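Local coordinates for protein putative sesquiterpene cyclase (Kitasatospora setae, PDB 4MC3) that catalyses the magnesium-dependent 1,11-cyclisation of (2E,6E)-farnesyl diphosphate with water to (2Z,6E)-hedycaryol, releasing diphosphate, at residues V11-E16 with N298-L303; L192-P197 with S286-A291. One frame throughout, in Å; residues are numbered along the deposited sequence.

Helix 286-309, the last of this all-helical class I terpene cyclase, receives two segments far apart in sequence. From the N terminus, residues 11-16 run ahead of helix 21-35 and wait until 298-303 for their partner, so interaction 1 closes almost the whole chain. Residues 192-197, the connection between helices 181-188 and 198-201, meet the first turns of the same helix at 286-291. The span of interaction 2 thus lies wholly within that of interaction 1, and the two do not cross. Their centres are 20 Å apart, with nearest atoms about 7 Å apart and not touching.

Interaction 1: residues V11-E16 with N298-L303; sequences VPFPLE and NVAANL
Phe13 lays its ring over the methyl group of Ala300, a CH-pi contact by which the N-terminal segment ahead of helix 21-35 of this terpene cyclase fold is pressed on to the C-terminal helix 286-309. Ala300 CB stands 3.7 Å from the centre of the Phe13 ring, only 1° off its normal, and CG of Pro12 covers the opposite face, leaving the ring sandwiched. Phe13 CG lies beside its own backbone N and anti to the carbonyl carbon (chi1 -51°), which swings the ring toward the helix and brings CD2 to 3.2 Å from Ala300 O. Leu303 meets the ring differently, through CD2 near its plane, 4.3 Å from Phe13 CE2. Beside it, Val11 CG1 touches Leu303 CB at 3.9 Å, the two side chains crossing at about a right angle. At the other end of 11-16, the carboxylate carbon of Glu16 rests against Ala301 CB, while its OE1 pairs with Arg62 in a salt bridge.

Around the Phe13-Ala300 pair, Leu265, Leu269 and Arg272 of helix 250-282 also touch Phe13, and Ser304 OG hydrogen-bonds to Phe13 O. His216 of helix 204-225 touches both Val11 and Leu303, whose side chain is about 10 Å from the bound nerolidol. A water joins the two backbones: it accepts from Glu16 N at 2.9 Å, and lies within hydrogen-bonding distance of Pro14 O and, at 2.8 Å, of Ala301 O.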
loop_
_atom_site.group_PDB
_atom_site.type_symbol
_atom_site.label_atom_id
_atom_site.label_comp_id
_atom_site.label_asym_id
_atom_site.label_seq_id
_atom_site.Cartn_x
_atom_site.Cartn_y
_atom_site.Cartn_z
ATOM N N VAL A 11 -14.355 10.452 6.584
ATOM C CA VAL A 11 -13.677 9.487 7.430
ATOM C C VAL A 11 -13.489 10.125 8.815
ATOM O O VAL A 11 -13.045 11.262 8.922
ATOM C CB VAL A 11 -12.293 9.103 6.819
ATOM C CG1 VAL A 11 -11.637 8.098 7.687
ATOM C CG2 VAL A 11 -12.491 8.523 5.425
ATOM N N PRO A 12 -13.833 9.401 9.879
ATOM C CA PRO A 12 -13.867 10.009 11.228
ATOM C C PRO A 12 -12.516 10.152 11.903
ATOM O O PRO A 12 -12.404 10.868 12.906
ATOM C CB PRO A 12 -14.708 9.026 12.028
ATOM C CG PRO A 12 -14.622 7.749 11.304
ATOM C CD PRO A 12 -14.555 8.116 9.862
ATOM N N PHE A 13 -11.505 9.470 11.370
ATOM C CA PHE A 13 -10.216 9.369 12.031
ATOM C C PHE A 13 -9.433 10.665 11.827
ATOM O O PHE A 13 -9.486 11.267 10.753
ATOM C CB PHE A 13 -9.435 8.159 11.462
ATOM C CG PHE A 13 -10.230 6.870 11.454
ATOM C CD1 PHE A 13 -10.721 6.302 12.629
ATOM C CD2 PHE A 13 -10.543 6.251 10.247
ATOM C CE1 PHE A 13 -11.507 5.138 12.601
ATOM C CE2 PHE A 13 -11.303 5.090 10.217
ATOM C CZ PHE A 13 -11.792 4.536 11.393
ATOM N N PRO A 14 -8.690 11.110 12.873
ATOM C CA PRO A 14 -7.917 12.315 12.685
ATOM C C PRO A 14 -6.915 12.222 11.531
ATOM O O PRO A 14 -6.396 11.121 11.228
ATOM C CB PRO A 14 -7.223 12.522 14.047
ATOM C CG PRO A 14 -8.078 11.791 15.023
ATOM C CD PRO A 14 -8.623 10.603 14.255
ATOM N N LEU A 15 -6.679 13.368 10.903
ATOM C CA LEU A 15 -5.680 13.496 9.866
ATOM C C LEU A 15 -4.331 13.741 10.530
ATOM O O LEU A 15 -4.121 14.754 11.138
ATOM C CB LEU A 15 -5.994 14.617 8.875
ATOM C CG LEU A 15 -4.962 14.880 7.797
ATOM C CD1 LEU A 15 -4.941 13.676 6.868
ATOM C CD2 LEU A 15 -5.273 16.132 7.001
ATOM N N GLU A 16 -3.404 12.795 10.376
ATOM C CA GLU A 16 -2.048 12.817 10.951
ATOM C C GLU A 16 -0.975 12.847 9.842
ATOM O O GLU A 16 -1.155 12.234 8.790
ATOM C CB GLU A 16 -1.799 11.572 11.817
ATOM C CG GLU A 16 -2.786 11.361 12.918
ATOM C CD GLU A 16 -2.530 10.119 13.740
ATOM O OE1 GLU A 16 -1.418 9.548 13.765
ATOM O OE2 GLU A 16 -3.444 9.753 14.470
ATOM N N ASN A 298 -2.889 3.207 13.059
ATOM C CA ASN A 298 -2.205 3.754 11.884
ATOM C C ASN A 298 -2.918 3.351 10.584
ATOM O O ASN A 298 -3.016 4.136 9.633
ATOM C CB ASN A 298 -0.730 3.278 11.843
ATOM C CG ASN A 298 0.043 3.985 10.799
ATOM O OD1 ASN A 298 0.411 3.402 9.732
ATOM N ND2 ASN A 298 0.254 5.231 11.032
ATOM N N VAL A 299 -3.368 2.110 10.529
ATOM C CA VAL A 299 -4.153 1.638 9.390
ATOM C C VAL A 299 -5.374 2.565 9.244
ATOM O O VAL A 299 -5.614 3.150 8.168
ATOM C CB VAL A 299 -4.583 0.167 9.501
ATOM C CG1 VAL A 299 -5.598 -0.186 8.420
ATOM C CG2 VAL A 299 -3.385 -0.758 9.498
ATOM N N ALA A 300 -6.088 2.795 10.353
ATOM C CA ALA A 300 -7.231 3.702 10.314
ATOM C C ALA A 300 -6.885 5.157 9.885
ATOM O O ALA A 300 -7.575 5.731 9.053
ATOM C CB ALA A 300 -7.929 3.697 11.645
ATOM N N ALA A 301 -5.810 5.716 10.446
ATOM C CA ALA A 301 -5.323 7.039 10.067
ATOM C C ALA A 301 -5.153 7.125 8.598
ATOM O O ALA A 301 -5.427 8.146 8.022
ATOM C CB ALA A 301 -3.993 7.353 10.766
ATOM N N ASN A 302 -4.629 6.061 7.970
ATOM C CA ASN A 302 -4.374 6.112 6.529
ATOM C C ASN A 302 -5.645 6.311 5.692
ATOM O O ASN A 302 -5.555 6.852 4.579
ATOM C CB ASN A 302 -3.651 4.829 6.080
ATOM C CG ASN A 302 -2.174 4.961 6.139
ATOM O OD1 ASN A 302 -1.530 4.784 7.223
ATOM N ND2 ASN A 302 -1.611 5.311 5.025
ATOM N N LEU A 303 -6.793 5.873 6.195
ATOM C CA LEU A 303 -8.034 6.179 5.422
ATOM C C LEU A 303 -8.258 7.711 5.276
ATOM O O LEU A 303 -8.588 8.204 4.203
ATOM C CB LEU A 303 -9.238 5.511 6.038
ATOM C CG LEU A 303 -9.452 4.022 5.699
ATOM C CD1 LEU A 303 -8.383 3.070 6.218
ATOM C CD2 LEU A 303 -10.839 3.588 6.179
HETATM O O HOH W 1 -4.245 10.466 8.946
#

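Interaction 2: residues L192-P197 with S286-A291; sequences LPIFLP and SRAREA
Glu290 N bonds to Ser286 O at 2.9 Å, and Ala291 N to Arg287 O at 3.0 Å; these first helical turns set Arg287, Ala288 and Ala291 along one side, where Ile194 packs on all three. Between the two segments the contact is made by apolar packing. Ile194 CG1 sits between its backbone N and carbonyl carbon (chi1 60°), and the extended chain beyond carries CD1 to 3.8 Å from Ala288 CB and 3.6 Å from Arg287 CG. The CG2 branch faces one side of the Arg287 guanidinium, offset toward its rim, as does Pro193 O; the 3.1 Å between Ile194 CG2 and Arg287 NH1 is too short to trust. With an alanine here in place of Ile194, a gap would probably open beside Ala288 and Ala291, and the aliphatic part of Arg287 would be left without its support. Ile194 O, 3.8 Å from Ala291 CB, is buried without a polar partner. Flanking this centre, Leu192 CD1 and Leu196 CD2 reach the Ala291 backbone, while Pro197 CG meets Ala288 CB at 4.0 Å. Glu189 OE1 holds Leu196 N from outside. Pro197 takes the N-cap position of helix 198-201. The whole is an interhelical loop of the class I terpene cyclase fold packed on the start of the last helix, away from the active site.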
loop_
_atom_site.group_PDB
_atom_site.type_symbol
_atom_site.label_atom_id
_atom_site.label_comp_id
_atom_site.label_asym_id
_atom_site.label_seq_id
_atom_site.Cartn_x
_atom_site.Cartn_y
_atom_site.Cartn_z
ATOM N N LEU A 192 7.328 0.513 15.785
ATOM C CA LEU A 192 6.651 0.047 16.983
ATOM C C LEU A 192 7.761 -0.380 18.013
ATOM O O LEU A 192 8.881 -0.624 17.637
ATOM C CB LEU A 192 5.761 -1.145 16.646
ATOM C CG LEU A 192 4.627 -0.894 15.632
ATOM C CD1 LEU A 192 3.905 -2.190 15.331
ATOM C CD2 LEU A 192 3.666 0.164 16.122
ATOM N N PRO A 193 7.387 -0.437 19.289
ATOM C CA PRO A 193 8.280 -0.930 20.348
ATOM C C PRO A 193 8.695 -2.370 20.124
ATOM O O PRO A 193 9.796 -2.734 20.484
ATOM C CB PRO A 193 7.421 -0.798 21.616
ATOM C CG PRO A 193 6.466 0.305 21.285
ATOM C CD PRO A 193 6.123 0.075 19.825
ATOM N N ILE A 194 7.862 -3.148 19.442
ATOM C CA ILE A 194 8.257 -4.471 19.050
ATOM C C ILE A 194 7.472 -4.816 17.801
ATOM O O ILE A 194 6.406 -4.216 17.527
ATOM C CB ILE A 194 7.977 -5.515 20.134
ATOM C CG1 ILE A 194 6.478 -5.534 20.445
ATOM C CG2 ILE A 194 8.946 -5.279 21.317
ATOM C CD1 ILE A 194 6.157 -6.593 21.455
ATOM N N PHE A 195 7.988 -5.777 17.050
ATOM C CA PHE A 195 7.234 -6.317 15.926
ATOM C C PHE A 195 5.972 -7.032 16.411
ATOM O O PHE A 195 5.946 -7.628 17.516
ATOM C CB PHE A 195 8.125 -7.235 15.051
ATOM C CG PHE A 195 9.131 -6.515 14.255
ATOM C CD1 PHE A 195 8.925 -6.291 12.923
ATOM C CD2 PHE A 195 10.289 -5.982 14.846
ATOM C CE1 PHE A 195 9.816 -5.557 12.182
ATOM C CE2 PHE A 195 11.187 -5.282 14.095
ATOM C CZ PHE A 195 10.952 -5.040 12.776
ATOM N N LEU A 196 4.931 -7.067 15.583
ATOM C CA LEU A 196 3.736 -7.829 15.891
ATOM C C LEU A 196 4.078 -9.321 16.014
ATOM O O LEU A 196 4.809 -9.865 15.210
ATOM C CB LEU A 196 2.660 -7.659 14.832
ATOM C CG LEU A 196 2.137 -6.249 14.475
ATOM C CD1 LEU A 196 1.163 -6.312 13.336
ATOM C CD2 LEU A 196 1.531 -5.595 15.707
ATOM N N PRO A 197 3.513 -9.978 17.002
ATOM C CA PRO A 197 3.636 -11.438 16.966
ATOM C C PRO A 197 2.944 -11.990 15.709
ATOM O O PRO A 197 1.900 -11.458 15.290
ATOM C CB PRO A 197 2.864 -11.882 18.200
ATOM C CG PRO A 197 2.834 -10.690 19.118
ATOM C CD PRO A 197 2.818 -9.481 18.195
ATOM N N SER A 286 1.814 -6.934 27.610
ATOM C CA SER A 286 1.333 -5.563 27.418
ATOM C C SER A 286 1.995 -4.866 26.258
ATOM O O SER A 286 1.336 -4.172 25.478
ATOM C CB SER A 286 1.572 -4.751 28.696
ATOM O OG SER A 286 0.917 -5.415 29.760
ATOM N N ARG A 287 3.299 -5.078 26.101
ATOM C CA ARG A 287 4.028 -4.399 25.023
ATOM C C ARG A 287 3.465 -4.791 23.654
ATOM O O ARG A 287 3.368 -3.949 22.739
ATOM C CB ARG A 287 5.485 -4.805 25.130
ATOM C CG ARG A 287 6.390 -4.152 24.135
ATOM C CD ARG A 287 7.759 -4.755 24.411
ATOM N NE ARG A 287 8.743 -3.749 24.368
ATOM C CZ ARG A 287 10.013 -4.038 24.158
ATOM N NH1 ARG A 287 10.404 -5.334 24.043
ATOM N NH2 ARG A 287 10.867 -3.029 24.038
ATOM N N ALA A 288 3.142 -6.076 23.477
ATOM C CA ALA A 288 2.613 -6.566 22.210
ATOM C C ALA A 288 1.223 -6.069 21.958
ATOM O O ALA A 288 0.864 -5.715 20.819
ATOM C CB ALA A 288 2.675 -8.088 22.119
ATOM N N ARG A 289 0.391 -6.033 23.015
ATOM C CA ARG A 289 -0.969 -5.471 22.873
ATOM C C ARG A 289 -0.927 -4.007 22.437
ATOM O O ARG A 289 -1.645 -3.612 21.506
ATOM C CB ARG A 289 -1.769 -5.588 24.173
ATOM C CG ARG A 289 -1.947 -7.013 24.599
ATOM C CD ARG A 289 -2.477 -7.007 26.033
ATOM N NE ARG A 289 -2.820 -8.340 26.508
ATOM C CZ ARG A 289 -4.067 -8.825 26.573
ATOM N NH1 ARG A 289 -5.119 -8.090 26.193
ATOM N NH2 ARG A 289 -4.263 -10.048 27.026
ATOM N N GLU A 290 -0.049 -3.232 23.060
ATOM C CA GLU A 290 0.114 -1.825 22.733
ATOM C C GLU A 290 0.562 -1.641 21.285
ATOM O O GLU A 290 0.031 -0.779 20.559
ATOM C CB GLU A 290 1.128 -1.183 23.708
ATOM C CG GLU A 290 1.436 0.297 23.485
ATOM C CD GLU A 290 2.600 0.786 24.345
ATOM O OE1 GLU A 290 2.794 0.258 25.472
ATOM O OE2 GLU A 290 3.323 1.703 23.891
ATOM N N ALA A 291 1.537 -2.449 20.850
ATOM C CA ALA A 291 2.048 -2.386 19.479
ATOM C C ALA A 291 0.948 -2.702 18.473
ATOM O O ALA A 291 0.797 -2.019 17.453
ATOM C CB ALA A 291 3.220 -3.326 19.309
#